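PDB 6RK0: flavin-nucleotide-binding protein from Azotobacter vinelandii, which binds FAD and heme b as the flavocytochrome Anf3, and probably acts as a low-potential terminal oxidase associated with the iron-only nitrogenase. Local coordinates for residues V47-N52 with E84-C89; V99-A104 with P178-E183. One frame throughout, in Å; residues are numbered along the deposited sequence.

Contact 1: residues V47-N52 with E84-C89; sequences VGCMMN and EHQDIC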
loop_
_atom_site.group_PDB
_atom_site.type_symbol
_atom_site.label_atom_id
_atom_site.label_comp_id
_atom_site.label_asym_id
_atom_site.label_seq_id
_atom_site.Cartn_x
_atom_site.Cartn_y
_atom_site.Cartn_z
ATOM N N VAL A 47 -4.413 1.895 7.241
ATOM C CA VAL A 47 -5.135 1.709 8.503
ATOM C C VAL A 47 -6.584 1.373 8.217
ATOM O O VAL A 47 -7.265 2.129 7.496
ATOM C CB VAL A 47 -5.029 2.961 9.395
ATOM C CG1 VAL A 47 -5.909 2.815 10.642
ATOM C CG2 VAL A 47 -3.592 3.210 9.786
ATOM N N GLY A 48 -7.065 0.275 8.805
ATOM C CA GLY A 48 -8.464 -0.142 8.664
ATOM C C GLY A 48 -9.244 0.318 9.883
ATOM O O GLY A 48 -8.826 0.107 11.015
ATOM N N CYS A 49 -10.400 0.931 9.630
ATOM C CA CYS A 49 -11.210 1.477 10.720
ATOM C C CYS A 49 -12.642 1.562 10.218
ATOM O O CYS A 49 -12.887 2.111 9.140
ATOM C CB CYS A 49 -10.657 2.845 11.132
ATOM S SG CYS A 49 -11.446 3.506 12.635
ATOM N N MET A 50 -13.588 1.053 11.018
ATOM C CA MET A 50 -15.002 1.145 10.665
ATOM C C MET A 50 -15.507 2.552 10.910
ATOM O O MET A 50 -15.477 3.024 12.057
ATOM C CB MET A 50 -15.791 0.149 11.528
ATOM C CG MET A 50 -17.299 0.325 11.489
ATOM S SD MET A 50 -17.989 -0.004 9.883
ATOM C CE MET A 50 -17.036 -1.394 9.515
ATOM N N MET A 51 -15.930 3.232 9.846
ATOM C CA MET A 51 -16.432 4.602 9.899
ATOM C C MET A 51 -17.573 4.716 8.920
ATOM O O MET A 51 -17.476 4.217 7.790
ATOM C CB MET A 51 -15.337 5.611 9.526
ATOM C CG MET A 51 -14.132 5.540 10.459
ATOM S SD MET A 51 -12.845 6.743 10.100
ATOM C CE MET A 51 -12.170 6.108 8.546
ATOM N N ASN A 52 -18.673 5.324 9.347
ATOM C CA ASN A 52 -19.800 5.518 8.452
ATOM C C ASN A 52 -20.255 4.209 7.812
ATOM O O ASN A 52 -20.610 4.186 6.635
ATOM C CB ASN A 52 -19.503 6.577 7.407
ATOM C CG ASN A 52 -20.743 7.115 6.740
ATOM O OD1 ASN A 52 -21.857 7.027 7.260
ATOM N ND2 ASN A 52 -20.549 7.717 5.582
ATOM N N GLU A 84 -10.759 5.547 19.031
ATOM C CA GLU A 84 -10.764 5.407 20.480
ATOM C C GLU A 84 -11.681 4.282 20.963
ATOM O O GLU A 84 -11.532 3.804 22.092
ATOM C CB GLU A 84 -11.094 6.749 21.136
ATOM C CG GLU A 84 -9.964 7.759 20.958
ATOM C CD GLU A 84 -10.076 8.928 21.907
ATOM O OE1 GLU A 84 -10.991 9.754 21.701
ATOM O OE2 GLU A 84 -9.259 9.013 22.853
ATOM N N HIS A 85 -12.615 3.852 20.138
ATOM C CA HIS A 85 -13.660 2.938 20.575
ATOM C C HIS A 85 -13.731 1.639 19.774
ATOM O O HIS A 85 -14.739 0.930 19.850
ATOM C CB HIS A 85 -15.000 3.664 20.570
ATOM C CG HIS A 85 -14.986 4.928 21.377
ATOM N ND1 HIS A 85 -14.792 4.932 22.742
ATOM C CD2 HIS A 85 -15.100 6.226 21.010
ATOM C CE1 HIS A 85 -14.805 6.177 23.183
ATOM N NE2 HIS A 85 -14.991 6.982 22.152
ATOM N N GLN A 86 -12.679 1.285 19.041
ATOM C CA GLN A 86 -12.678 0.027 18.298
ATOM C C GLN A 86 -11.248 -0.447 18.103
ATOM O O GLN A 86 -10.328 0.359 17.972
ATOM C CB GLN A 86 -13.359 0.175 16.933
ATOM C CG GLN A 86 -12.598 1.078 15.989
ATOM C CD GLN A 86 -13.316 1.209 14.666
ATOM O OE1 GLN A 86 -13.154 0.355 13.765
ATOM N NE2 GLN A 86 -14.177 2.209 14.541
ATOM N N ASP A 87 -11.090 -1.760 18.022
ATOM C CA ASP A 87 -9.827 -2.344 17.624
ATOM C C ASP A 87 -9.671 -2.189 16.107
ATOM O O ASP A 87 -10.605 -2.445 15.343
ATOM C CB ASP A 87 -9.762 -3.832 17.979
ATOM C CG ASP A 87 -9.575 -4.116 19.462
ATOM O OD1 ASP A 87 -9.635 -3.176 20.293
ATOM O OD2 ASP A 87 -9.386 -5.307 19.812
ATOM N N ILE A 88 -8.484 -1.764 15.693
ATOM C CA ILE A 88 -8.149 -1.526 14.291
ATOM C C ILE A 88 -7.112 -2.522 13.798
ATOM O O ILE A 88 -6.526 -3.304 14.554
ATOM C CB ILE A 88 -7.703 -0.074 14.064
ATOM C CG1 ILE A 88 -6.428 0.239 14.856
ATOM C CG2 ILE A 88 -8.853 0.895 14.334
ATOM C CD1 ILE A 88 -5.740 1.529 14.464
ATOM N N CYS A 89 -6.869 -2.450 12.487
ATOM C CA CYS A 89 -5.777 -3.171 11.840
ATOM C C CYS A 89 -4.922 -2.129 11.140
ATOM O O CYS A 89 -5.431 -1.360 10.336
ATOM C CB CYS A 89 -6.331 -4.146 10.815
ATOM S SG CYS A 89 -5.084 -5.073 9.854
#
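Gln-86 lays its carboxamide against the backbone edge of Met-50 and grips it twice. OE1 of Gln-86 accepts the amide N of Met-50 at 2.9 Å, the donor tilted 21° from the carbonyl plane. NE2 of Gln-86 donates to O of Met-50 at 2.9 Å, on a lone pair in the carbonyl plane, and that oxygen lies close to the plane of the Gln-86 amide. These paired bonds copy the way a strand residue would bind, although Gln-86 lies in the loop, and they fix the rotation of the carboxamide. With CG wedged between backbone N and carbonyl carbon (chi1 67°), the extended chain reaches straight across. SG of Cys-49 lies over one face of the same amide, 3.6 Å from NE2 of Gln-86. With an alanine in place of Gln-86, N and O of Met-50 would probably lose these partners and the Cys-49 sulfur its cover on the amide side. Gly-48 N donates to Cys-89 O at 2.8 Å, almost straight, where the two residues face each other as an antiparallel hydrogen-bonded pair. Between these two grips sits Ile-88: its CB lies 3.3 Å from O of Gly-48, while its CD1 meets CG1 of Val-47 at 4.0 Å. Strand 44-51 is joined to the start of strand 88-100, with strand 54-65 on its other edge, helix 78-82 packed on Cys-49, and Pro-55 of the second subunit against Gln-86.

Contact 2: residues V99-A104 with P178-E183; sequences VIARSA and PLDDEE. With HEM (protoporphyrin IX containing Fe), chain H.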
loop_
_atom_site.group_PDB
_atom_site.type_symbol
_atom_site.label_atom_id
_atom_site.label_comp_id
_atom_site.label_asym_id
_atom_site.label_seq_id
_atom_site.Cartn_x
_atom_site.Cartn_y
_atom_site.Cartn_z
ATOM N N VAL A 99 6.598 -13.114 -9.246
ATOM C CA VAL A 99 7.098 -14.483 -9.320
ATOM C C VAL A 99 6.365 -15.192 -10.467
ATOM O O VAL A 99 5.135 -15.383 -10.424
ATOM C CB VAL A 99 6.911 -15.206 -7.975
ATOM C CG1 VAL A 99 7.372 -16.660 -8.088
ATOM C CG2 VAL A 99 7.663 -14.505 -6.849
ATOM N N ILE A 100 7.130 -15.524 -11.513
ATOM C CA ILE A 100 6.640 -16.115 -12.747
ATOM C C ILE A 100 6.914 -17.616 -12.681
ATOM O O ILE A 100 8.069 -18.060 -12.671
ATOM C CB ILE A 100 7.369 -15.498 -13.942
ATOM C CG1 ILE A 100 7.094 -13.986 -14.018
ATOM C CG2 ILE A 100 6.970 -16.175 -15.244
ATOM C CD1 ILE A 100 7.989 -13.207 -14.923
ATOM N N ALA A 101 5.850 -18.405 -12.602
ATOM C CA ALA A 101 5.932 -19.849 -12.474
ATOM C C ALA A 101 5.575 -20.518 -13.800
ATOM O O ALA A 101 5.122 -19.883 -14.751
ATOM C CB ALA A 101 5.011 -20.326 -11.376
ATOM N N ARG A 102 5.756 -21.845 -13.855
ATOM C CA ARG A 102 5.398 -22.650 -15.019
ATOM C C ARG A 102 3.901 -22.838 -15.158
ATOM O O ARG A 102 3.433 -23.097 -16.270
ATOM C CB ARG A 102 6.101 -24.007 -14.920
ATOM C CG ARG A 102 7.591 -23.915 -14.976
ATOM C CD ARG A 102 8.294 -25.106 -14.323
ATOM N NE ARG A 102 9.732 -24.956 -14.352
ATOM C CZ ARG A 102 10.425 -24.139 -13.562
ATOM N NH1 ARG A 102 9.833 -23.532 -12.520
ATOM N NH2 ARG A 102 11.729 -23.989 -13.740
ATOM N N SER A 103 3.154 -22.768 -14.058
ATOM C CA SER A 103 1.698 -22.787 -14.088
ATOM C C SER A 103 1.162 -21.471 -13.558
ATOM O O SER A 103 1.748 -20.870 -12.641
ATOM C CB SER A 103 1.122 -23.958 -13.281
ATOM O OG SER A 103 1.227 -23.720 -11.886
ATOM N N ALA A 104 0.023 -21.047 -14.102
ATOM C CA ALA A 104 -0.611 -19.819 -13.638
ATOM C C ALA A 104 -0.927 -19.878 -12.145
ATOM O O ALA A 104 -0.746 -18.897 -11.416
ATOM C CB ALA A 104 -1.869 -19.582 -14.456
ATOM N N PRO A 178 10.398 -18.996 -7.984
ATOM C CA PRO A 178 9.100 -19.680 -8.038
ATOM C C PRO A 178 9.199 -21.071 -7.429
ATOM O O PRO A 178 10.263 -21.708 -7.409
ATOM C CB PRO A 178 8.781 -19.761 -9.545
ATOM C CG PRO A 178 9.949 -19.353 -10.208
ATOM C CD PRO A 178 10.880 -18.669 -9.330
ATOM N N LEU A 179 8.036 -21.545 -6.966
ATOM C CA LEU A 179 7.880 -22.915 -6.445
ATOM C C LEU A 179 6.729 -23.587 -7.187
ATOM O O LEU A 179 5.557 -23.419 -6.855
ATOM C CB LEU A 179 7.644 -22.897 -4.941
ATOM C CG LEU A 179 8.874 -22.464 -4.113
ATOM C CD1 LEU A 179 8.477 -22.080 -2.712
ATOM C CD2 LEU A 179 9.914 -23.575 -4.075
ATOM N N ASP A 180 7.063 -24.332 -8.224
ATOM C CA ASP A 180 6.078 -25.037 -9.026
ATOM C C ASP A 180 5.780 -26.410 -8.423
ATOM O O ASP A 180 6.544 -26.969 -7.627
ATOM C CB ASP A 180 6.569 -25.190 -10.457
ATOM C CG ASP A 180 6.229 -23.968 -11.305
ATOM O OD1 ASP A 180 5.005 -23.725 -11.491
ATOM O OD2 ASP A 180 7.157 -23.266 -11.775
ATOM N N ASP A 181 4.642 -26.960 -8.823
ATOM C CA ASP A 181 4.387 -28.383 -8.560
ATOM C C ASP A 181 5.552 -29.179 -9.139
ATOM O O ASP A 181 6.008 -28.910 -10.252
ATOM C CB ASP A 181 3.115 -28.820 -9.291
ATOM C CG ASP A 181 1.872 -28.148 -8.823
ATOM O OD1 ASP A 181 1.839 -27.464 -7.780
ATOM O OD2 ASP A 181 0.839 -28.319 -9.545
ATOM N N GLU A 182 5.997 -30.198 -8.399
ATOM C CA GLU A 182 7.176 -30.941 -8.844
ATOM C C GLU A 182 6.976 -31.573 -10.208
ATOM O O GLU A 182 7.941 -31.712 -10.985
ATOM C CB GLU A 182 7.566 -31.978 -7.807
ATOM C CG GLU A 182 8.317 -31.384 -6.642
ATOM C CD GLU A 182 9.610 -30.625 -7.027
ATOM O OE1 GLU A 182 10.295 -31.008 -7.992
ATOM O OE2 GLU A 182 9.948 -29.635 -6.340
ATOM N N GLU A 183 5.741 -31.980 -10.515
ATOM C CA GLU A 183 5.533 -32.603 -11.810
ATOM C C GLU A 183 5.602 -31.629 -12.973
ATOM O O GLU A 183 5.561 -32.093 -14.110
ATOM C CB GLU A 183 4.215 -33.353 -11.834
ATOM C CG GLU A 183 3.041 -32.456 -11.561
ATOM C CD GLU A 183 2.598 -32.426 -10.084
ATOM O OE1 GLU A 183 3.454 -32.397 -9.144
ATOM O OE2 GLU A 183 1.361 -32.424 -9.870
HETATM C CHA HEM H . -2.982 -17.050 -3.733
HETATM C CHB HEM H . -0.426 -14.035 -6.440
HETATM C CHC HEM H . -2.408 -15.909 -10.379
HETATM C CHD HEM H . -4.722 -19.151 -7.691
HETATM C C1A HEM H . -2.101 -16.069 -4.134
HETATM C C2A HEM H . -1.302 -15.282 -3.218
HETATM C C3A HEM H . -0.577 -14.434 -3.963
HETATM C C4A HEM H . -0.938 -14.696 -5.363
HETATM C CMA HEM H . 0.456 -13.381 -3.572
HETATM C CAA HEM H . -1.257 -15.435 -1.703
HETATM C CBA HEM H . -0.350 -16.587 -1.244
HETATM C CGA HEM H . -0.057 -16.381 0.216
HETATM O O1A HEM H . 1.107 -16.033 0.574
HETATM O O2A HEM H . -0.974 -16.524 1.065
HETATM C C1B HEM H . -0.731 -14.288 -7.767
HETATM C C2B HEM H . -0.204 -13.547 -8.897
HETATM C C3B HEM H . -0.769 -14.063 -9.977
HETATM C C4B HEM H . -1.630 -15.151 -9.545
HETATM C CMB HEM H . 0.762 -12.381 -8.827
HETATM C CAB HEM H . -0.629 -13.715 -11.460
HETATM C CBB HEM H . 0.281 -12.919 -11.996
HETATM C C1C HEM H . -3.241 -16.949 -9.999
HETATM C C2C HEM H . -4.016 -17.774 -10.883
HETATM C C3C HEM H . -4.617 -18.701 -10.168
HETATM C C4C HEM H . -4.229 -18.470 -8.783
HETATM C CMC HEM H . -4.148 -17.522 -12.373
HETATM C CAC HEM H . -5.514 -19.840 -10.588
HETATM C CBC HEM H . -5.290 -20.475 -11.744
HETATM C C1D HEM H . -4.508 -18.826 -6.367
HETATM C C2D HEM H . -5.065 -19.513 -5.228
HETATM C C3D HEM H . -4.565 -18.927 -4.132
HETATM C C4D HEM H . -3.688 -17.864 -4.578
HETATM C CMD HEM H . -6.053 -20.680 -5.296
HETATM C CAD HEM H . -4.788 -19.344 -2.679
HETATM C CBD HEM H . -3.636 -20.280 -2.241
HETATM C CGD HEM H . -3.980 -20.940 -0.931
HETATM O O1D HEM H . -3.853 -20.270 0.129
HETATM O O2D HEM H . -4.332 -22.139 -0.903
HETATM N NA HEM H . -1.864 -15.712 -5.443
HETATM N NB HEM H . -1.588 -15.276 -8.187
HETATM N NC HEM H . -3.395 -17.378 -8.700
HETATM N ND HEM H . -3.653 -17.823 -5.952
HETATM FE FE HEM H . -2.650 -16.523 -7.062
HETATM O O HOH W 1 3.208 -25.497 -10.944
HETATM O O HOH W 2 -1.090 -17.908 -7.108
#
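Where strand 88-100 of the flavin-binding sheet runs out into the turn that carries heme-pocket residue Ala-104, the carboxylate of Asp-180 from the loop 178-183 receives the turn's backbone. OD2 of Asp-180 takes two donors. The amide N of Arg-102 comes to its syn side at 2.9 Å, in a nearly straight bond, and NH1 of Arg-102 comes to its anti side at 2.8 Å, forming a salt bridge. OD2 of Asp-180 lies near the guanidinium plane, at the edge of the group, while the guanidinium and carboxylate planes stand 87° apart. One arginine therefore holds the same oxygen through both backbone and side chain: its CG lies beside the backbone N (chi1 -64°), and the chain, extended to NE, passes over OD2 before NH1 returns to it. OD1 of Asp-180 accepts a weak bond from N of Ser-103 at 3.3 Å and a bond from a water whose oxygen lies 2.6 Å away. That water also accepts from OG of Ser-103 and from N of Asp-181, bridging the turn to the loop. The buried carboxylate is supplied with donors on both oxygens, which would be expected to favour its ionised form. Beside this polar cluster, CG1 of Val-99 presses on CA of Pro-178 at a tight 3.5 Å, and CB of Ala-101 touches CB of Pro-178 at 4.2 Å. Asp-206 of the second subunit gives NH1 of Arg-102 another acidic partner. O of Ala-104 comes within 3.5 Å of C1C of the heme, whose iron carries a water and, evidently, His-72 of the second subunit. One carboxylate thus holds the backbone of Arg-102 firmly and that of Ser-103 weakly in the turn that leads from a strand of the FMN-binding split-barrel fold into the heme pocket.

How the contacts relate
From the N terminus, strand 44-51 comes first. The chain then runs through strands 54-65 and 68-74 and helix 78-82 before contact 1 closes this loop at the start of strand 88-100. Contact 2 opens at the far end of that same strand and closes after a longer excursion through strand 108-118, helix 126-140 and strands 159-165 and 169-174. The two loops follow in series and do not cross. Strand 88-100 links them, their centres about 38 Å apart: its first residues pair with strand 44-51, while its last, still paired with strands 108-118 and 192-200, lead into a turn held by the loop before strand 192-200. Both contacts also touch the second subunit.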